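Local structure of transcriptional regulator, MarR family (Listeria monocytogenes str. 4b, 2QWW) at residues D31-S36 against T115-M120; A45-I50 against L101-K106. The protein probably binds DNA as a dimeric winged-helix repressor of the MarR family and so regulates transcription. All coordinates share one frame; numbering follows the deposited sequence.

In the fold
From the N terminus, the chain runs through the long helix 8-37, whose last turns supply D31-S36, and turns directly into helix 41-52, which supplies A45-I50. Helices 58-65 and 69-81 and the short strands follow. Interaction 2 closes the inner loop when strand 100-103 comes back against helix 41-52. Helix 105-115 then leads away, and at the break before helix 118-128 interaction 1 closes the outer loop on helix 8-37. Interaction 2 thus lies wholly within the span of interaction 1, their centres about 17 Å apart. Interaction 2 ties the wing strand to the winged-helix core; interaction 1 joins helix 8-37 to the start of helix 118-128.

Interaction 1. Residues D31-S36 against T115-M120; sequences DQNAAS and TANAFM
F119 lays its ring against the last turns of helix 8-37, where Q32, N33 and S36 meet it. The CB of Q32 sits over one face, offset toward the rim, a CH-pi contact 4.3 Å from the ring centroid. From there the Q32 chain runs on extended, bringing OE1 within 3.2 Å of F119 CD1, with the amide turned obliquely to the ring. S36 approaches the ring's edge instead, its OG 3.5 Å from F119 CE2, while the N33 CA lies obliquely near F119 CD2.

N33 is the second anchor. Its CG stands anti to the backbone N (chi1 -168°), which carries the amide out to N117; the two amide planes are stacked only 10° apart, and the side chains slide past each other in opposite directions. N33 CB comes 3.3 Å from N117 OD1. The outer ends of these buried amides are held by backbone beyond the contact: N33 ND2 donates to R113 O, and N117 ND2 to Y29 O back on helix 8-37. On the oxygen side, a water donates to N33 OD1 at 2.6 Å and accepts from A118 N, bridging the segments.

N117 OD1 works within its own segment. It accepts from F119 N at 2.9 Å, with the donor tilted 31° from the carbonyl plane, and more weakly from M120 N. The same side chain therefore starts a helix and packs on N33, fixing the F119 backbone beside the surface its ring covers. M120 continues toward L16 of the second subunit. This is an asparagine N-cap at the break between helices 105-115 and 118-128, docked on the N-terminal helix in the all-helical part of a MarR-type fold.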
loop_
_atom_site.group_PDB
_atom_site.type_symbol
_atom_site.label_atom_id
_atom_site.label_comp_id
_atom_site.label_asym_id
_atom_site.label_seq_id
_atom_site.Cartn_x
_atom_site.Cartn_y
_atom_site.Cartn_z
ATOM N N ASP A 31 2.436 11.000 0.572
ATOM C CA ASP A 31 3.511 11.529 1.423
ATOM C C ASP A 31 3.487 13.045 1.483
ATOM O O ASP A 31 3.713 13.611 2.544
ATOM C CB ASP A 31 4.900 11.130 0.917
ATOM C CG ASP A 31 5.168 9.647 1.015
ATOM O OD1 ASP A 31 4.450 8.940 1.751
ATOM O OD2 ASP A 31 6.119 9.191 0.345
ATOM N N GLN A 32 3.277 13.704 0.342
ATOM C CA GLN A 32 3.171 15.163 0.322
ATOM C C GLN A 32 1.998 15.612 1.155
ATOM O O GLN A 32 2.054 16.638 1.804
ATOM C CB GLN A 32 2.866 15.721 -1.064
ATOM C CG GLN A 32 3.907 15.603 -2.121
ATOM C CD GLN A 32 3.522 16.422 -3.356
ATOM O OE1 GLN A 32 3.178 17.607 -3.253
ATOM N NE2 GLN A 32 3.600 15.799 -4.528
ATOM N N ASN A 33 0.900 14.882 1.048
ATOM C CA ASN A 33 -0.301 15.240 1.761
ATOM C C ASN A 33 -0.080 15.075 3.262
ATOM O O ASN A 33 -0.421 15.943 4.032
ATOM C CB ASN A 33 -1.449 14.357 1.288
ATOM C CG ASN A 33 -2.789 14.844 1.756
ATOM O OD1 ASN A 33 -3.019 16.040 1.865
ATOM N ND2 ASN A 33 -3.694 13.926 2.005
ATOM N N ALA A 34 0.507 13.953 3.664
ATOM C CA ALA A 34 0.787 13.706 5.080
ATOM C C ALA A 34 1.629 14.856 5.654
ATOM O O ALA A 34 1.273 15.416 6.678
ATOM C CB ALA A 34 1.475 12.350 5.271
ATOM N N ALA A 35 2.697 15.227 4.951
ATOM C CA ALA A 35 3.560 16.333 5.333
ATOM C C ALA A 35 2.789 17.625 5.547
ATOM O O ALA A 35 3.078 18.354 6.480
ATOM C CB ALA A 35 4.643 16.534 4.289
ATOM N N SER A 36 1.792 17.884 4.696
ATOM C CA SER A 36 0.936 19.076 4.791
ATOM C C SER A 36 -0.038 19.019 5.957
ATOM O O SER A 36 -0.589 20.063 6.374
ATOM C CB SER A 36 0.123 19.244 3.498
ATOM O OG SER A 36 -0.879 18.241 3.379
ATOM N N THR A 115 -7.872 11.314 3.429
ATOM C CA THR A 115 -8.567 10.451 2.455
ATOM C C THR A 115 -8.844 11.199 1.150
ATOM O O THR A 115 -8.724 10.612 0.075
ATOM C CB THR A 115 -9.866 9.891 3.048
ATOM O OG1 THR A 115 -10.718 10.974 3.460
ATOM C CG2 THR A 115 -9.547 9.026 4.248
ATOM N N ALA A 116 -9.217 12.476 1.262
ATOM C CA ALA A 116 -9.421 13.360 0.119
ATOM C C ALA A 116 -8.100 14.090 -0.172
ATOM O O ALA A 116 -7.993 15.284 0.019
ATOM C CB ALA A 116 -10.526 14.360 0.430
ATOM N N ASN A 117 -7.096 13.366 -0.660
ATOM C CA ASN A 117 -5.769 13.942 -0.901
ATOM C C ASN A 117 -5.734 15.054 -1.954
ATOM O O ASN A 117 -5.704 14.778 -3.149
ATOM C CB ASN A 117 -4.800 12.816 -1.260
ATOM C CG ASN A 117 -3.391 13.308 -1.479
ATOM O OD1 ASN A 117 -3.143 14.506 -1.554
ATOM N ND2 ASN A 117 -2.457 12.380 -1.596
ATOM N N ALA A 118 -5.706 16.309 -1.497
ATOM C CA ALA A 118 -5.727 17.477 -2.398
ATOM C C ALA A 118 -4.602 17.527 -3.415
ATOM O O ALA A 118 -4.782 18.087 -4.493
ATOM C CB ALA A 118 -5.765 18.769 -1.603
ATOM N N PHE A 119 -3.454 16.943 -3.088
ATOM C CA PHE A 119 -2.334 16.875 -4.023
ATOM C C PHE A 119 -2.540 15.821 -5.129
ATOM O O PHE A 119 -1.960 15.937 -6.225
ATOM C CB PHE A 119 -1.024 16.569 -3.281
ATOM C CG PHE A 119 -0.630 17.623 -2.288
ATOM C CD1 PHE A 119 0.191 18.670 -2.661
ATOM C CD2 PHE A 119 -1.093 17.576 -0.982
ATOM C CE1 PHE A 119 0.554 19.650 -1.742
ATOM C CE2 PHE A 119 -0.741 18.554 -0.064
ATOM C CZ PHE A 119 0.081 19.586 -0.442
HETATM N N MSE A 120 -3.317 14.781 -4.829
HETATM C CA MSE A 120 -3.617 13.724 -5.797
HETATM C C MSE A 120 -4.670 14.247 -6.749
HETATM O O MSE A 120 -4.628 13.980 -7.943
HETATM C CB MSE A 120 -4.167 12.480 -5.081
HETATM C CG MSE A 120 -4.392 11.285 -5.972
HETATM SE SE MSE A 120 -2.716 10.668 -6.643
HETATM C CE MSE A 120 -3.178 9.870 -8.168
HETATM O O HOH W 1 -5.500 16.810 1.506
#

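Interaction 2. Residues A45-I50 against L101-K106; sequences AMINVI and LKLSKK
I50 and L103 meet through torsions that send I50 CG2 anti to its own backbone N, with CG1 beside that nitrogen (chi1 -62°), and place L103 CG anti to the carbonyl carbon (chi1 -64°). The branches then touch where helix 41-52 of the winged helix-turn-helix domain packs on strand 100-103, a strand of its wing. Helix and strand segments run nearly at right angles, 100° apart, with 8.2 Å between their axes.

L103 straddles two residues of the helix. Its CD2 reaches I50 CG2 at 3.6 Å, while CD1 turns to I47, touching CG2 at 3.8 Å and lying close to the I47 carbonyl oxygen as well; these two side chains cross at about a right angle. Further along, I50 CD1 touches L101 CD1 at 3.8 Å, the two chains crossing at a slant. V85 of the neighbouring strand also touches I50 and L103, and L79 of helix 69-81 packs on I47, extending this apolar core.

Polar linkage comes through solvent: one water donates to I50 O at 2.8 Å and accepts from L103 N at 2.9 Å, joining the helix backbone to the strand.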
loop_
_atom_site.group_PDB
_atom_site.type_symbol
_atom_site.label_atom_id
_atom_site.label_comp_id
_atom_site.label_asym_id
_atom_site.label_seq_id
_atom_site.Cartn_x
_atom_site.Cartn_y
_atom_site.Cartn_z
ATOM N N ALA A 45 -2.302 6.419 9.288
ATOM C CA ALA A 45 -2.877 5.082 9.231
ATOM C C ALA A 45 -3.637 4.796 10.529
ATOM O O ALA A 45 -4.761 4.283 10.509
ATOM C CB ALA A 45 -1.797 4.052 9.010
HETATM N N MSE A 46 -3.024 5.155 11.655
HETATM C CA MSE A 46 -3.631 4.994 12.987
HETATM C C MSE A 46 -4.902 5.814 13.108
HETATM O O MSE A 46 -5.933 5.310 13.554
HETATM C CB MSE A 46 -2.623 5.413 14.055
HETATM C CG MSE A 46 -3.102 5.351 15.523
HETATM SE SE MSE A 46 -1.639 5.457 16.890
HETATM C CE MSE A 46 -0.700 3.910 16.421
ATOM N N ILE A 47 -4.816 7.081 12.709
ATOM C CA ILE A 47 -5.950 8.006 12.755
ATOM C C ILE A 47 -7.124 7.427 11.989
ATOM O O ILE A 47 -8.244 7.455 12.467
ATOM C CB ILE A 47 -5.602 9.377 12.135
ATOM C CG1 ILE A 47 -4.574 10.124 12.982
ATOM C CG2 ILE A 47 -6.850 10.253 11.999
ATOM C CD1 ILE A 47 -5.109 10.770 14.224
ATOM N N ASN A 48 -6.837 6.876 10.814
ATOM C CA ASN A 48 -7.848 6.300 9.943
ATOM C C ASN A 48 -8.510 5.032 10.501
ATOM O O ASN A 48 -9.723 4.857 10.359
ATOM C CB ASN A 48 -7.257 6.085 8.546
ATOM C CG ASN A 48 -6.936 7.418 7.836
ATOM O OD1 ASN A 48 -7.649 8.412 8.009
ATOM N ND2 ASN A 48 -5.866 7.431 7.029
ATOM N N VAL A 49 -7.727 4.181 11.147
ATOM C CA VAL A 49 -8.262 3.009 11.822
ATOM C C VAL A 49 -9.179 3.461 12.951
ATOM O O VAL A 49 -10.281 2.960 13.093
ATOM C CB VAL A 49 -7.158 2.143 12.424
ATOM C CG1 VAL A 49 -7.735 1.089 13.358
ATOM C CG2 VAL A 49 -6.299 1.479 11.318
ATOM N N ILE A 50 -8.735 4.432 13.739
ATOM C CA ILE A 50 -9.531 4.907 14.881
ATOM C C ILE A 50 -10.833 5.570 14.422
ATOM O O ILE A 50 -11.854 5.550 15.133
ATOM C CB ILE A 50 -8.700 5.856 15.800
ATOM C CG1 ILE A 50 -7.502 5.122 16.397
ATOM C CG2 ILE A 50 -9.530 6.381 16.941
ATOM C CD1 ILE A 50 -6.541 6.024 17.177
ATOM N N LEU A 101 -9.872 4.107 22.402
ATOM C CA LEU A 101 -9.745 5.436 21.826
ATOM C C LEU A 101 -10.796 5.832 20.807
ATOM O O LEU A 101 -11.295 4.985 20.065
ATOM C CB LEU A 101 -8.406 5.468 21.057
ATOM C CG LEU A 101 -7.123 5.023 21.770
ATOM C CD1 LEU A 101 -5.998 4.846 20.786
ATOM C CD2 LEU A 101 -6.735 6.012 22.860
ATOM N N LYS A 102 -11.087 7.134 20.749
ATOM C CA LYS A 102 -11.884 7.712 19.661
ATOM C C LYS A 102 -11.152 8.976 19.206
ATOM O O LYS A 102 -10.343 9.522 19.952
ATOM C CB LYS A 102 -13.333 8.019 20.061
ATOM C CG LYS A 102 -13.573 9.219 20.946
ATOM C CD LYS A 102 -15.067 9.395 21.153
ATOM C CE LYS A 102 -15.429 10.554 22.082
ATOM N NZ LYS A 102 -15.430 11.892 21.416
ATOM N N LEU A 103 -11.417 9.425 17.985
ATOM C CA LEU A 103 -10.809 10.654 17.476
ATOM C C LEU A 103 -11.521 11.874 17.984
ATOM O O LEU A 103 -12.735 11.874 18.104
ATOM C CB LEU A 103 -10.909 10.749 15.965
ATOM C CG LEU A 103 -10.189 9.712 15.125
ATOM C CD1 LEU A 103 -10.305 10.138 13.692
ATOM C CD2 LEU A 103 -8.725 9.600 15.527
ATOM N N SER A 104 -10.759 12.935 18.217
ATOM C CA SER A 104 -11.332 14.213 18.604
ATOM C C SER A 104 -11.850 14.765 17.286
ATOM O O SER A 104 -11.694 14.119 16.234
ATOM C CB SER A 104 -10.259 15.136 19.158
ATOM O OG SER A 104 -9.281 15.354 18.151
ATOM N N LYS A 105 -12.436 15.953 17.345
ATOM C CA LYS A 105 -12.962 16.631 16.163
ATOM C C LYS A 105 -11.826 16.918 15.172
ATOM O O LYS A 105 -11.929 16.596 13.973
ATOM C CB LYS A 105 -13.673 17.924 16.595
ATOM C CG LYS A 105 -14.479 18.643 15.506
ATOM C CD LYS A 105 -15.653 17.801 15.001
ATOM N N LYS A 106 -10.735 17.485 15.690
ATOM C CA LYS A 106 -9.568 17.800 14.883
ATOM C C LYS A 106 -8.990 16.541 14.281
ATOM O O LYS A 106 -8.488 16.573 13.166
ATOM C CB LYS A 106 -8.493 18.499 15.708
ATOM C CG LYS A 106 -7.356 19.100 14.869
ATOM C CD LYS A 106 -7.909 20.005 13.737
ATOM C CE LYS A 106 -6.861 20.952 13.174
ATOM N NZ LYS A 106 -6.530 22.067 14.122
HETATM O O HOH W 2 -13.176 7.628 16.465
#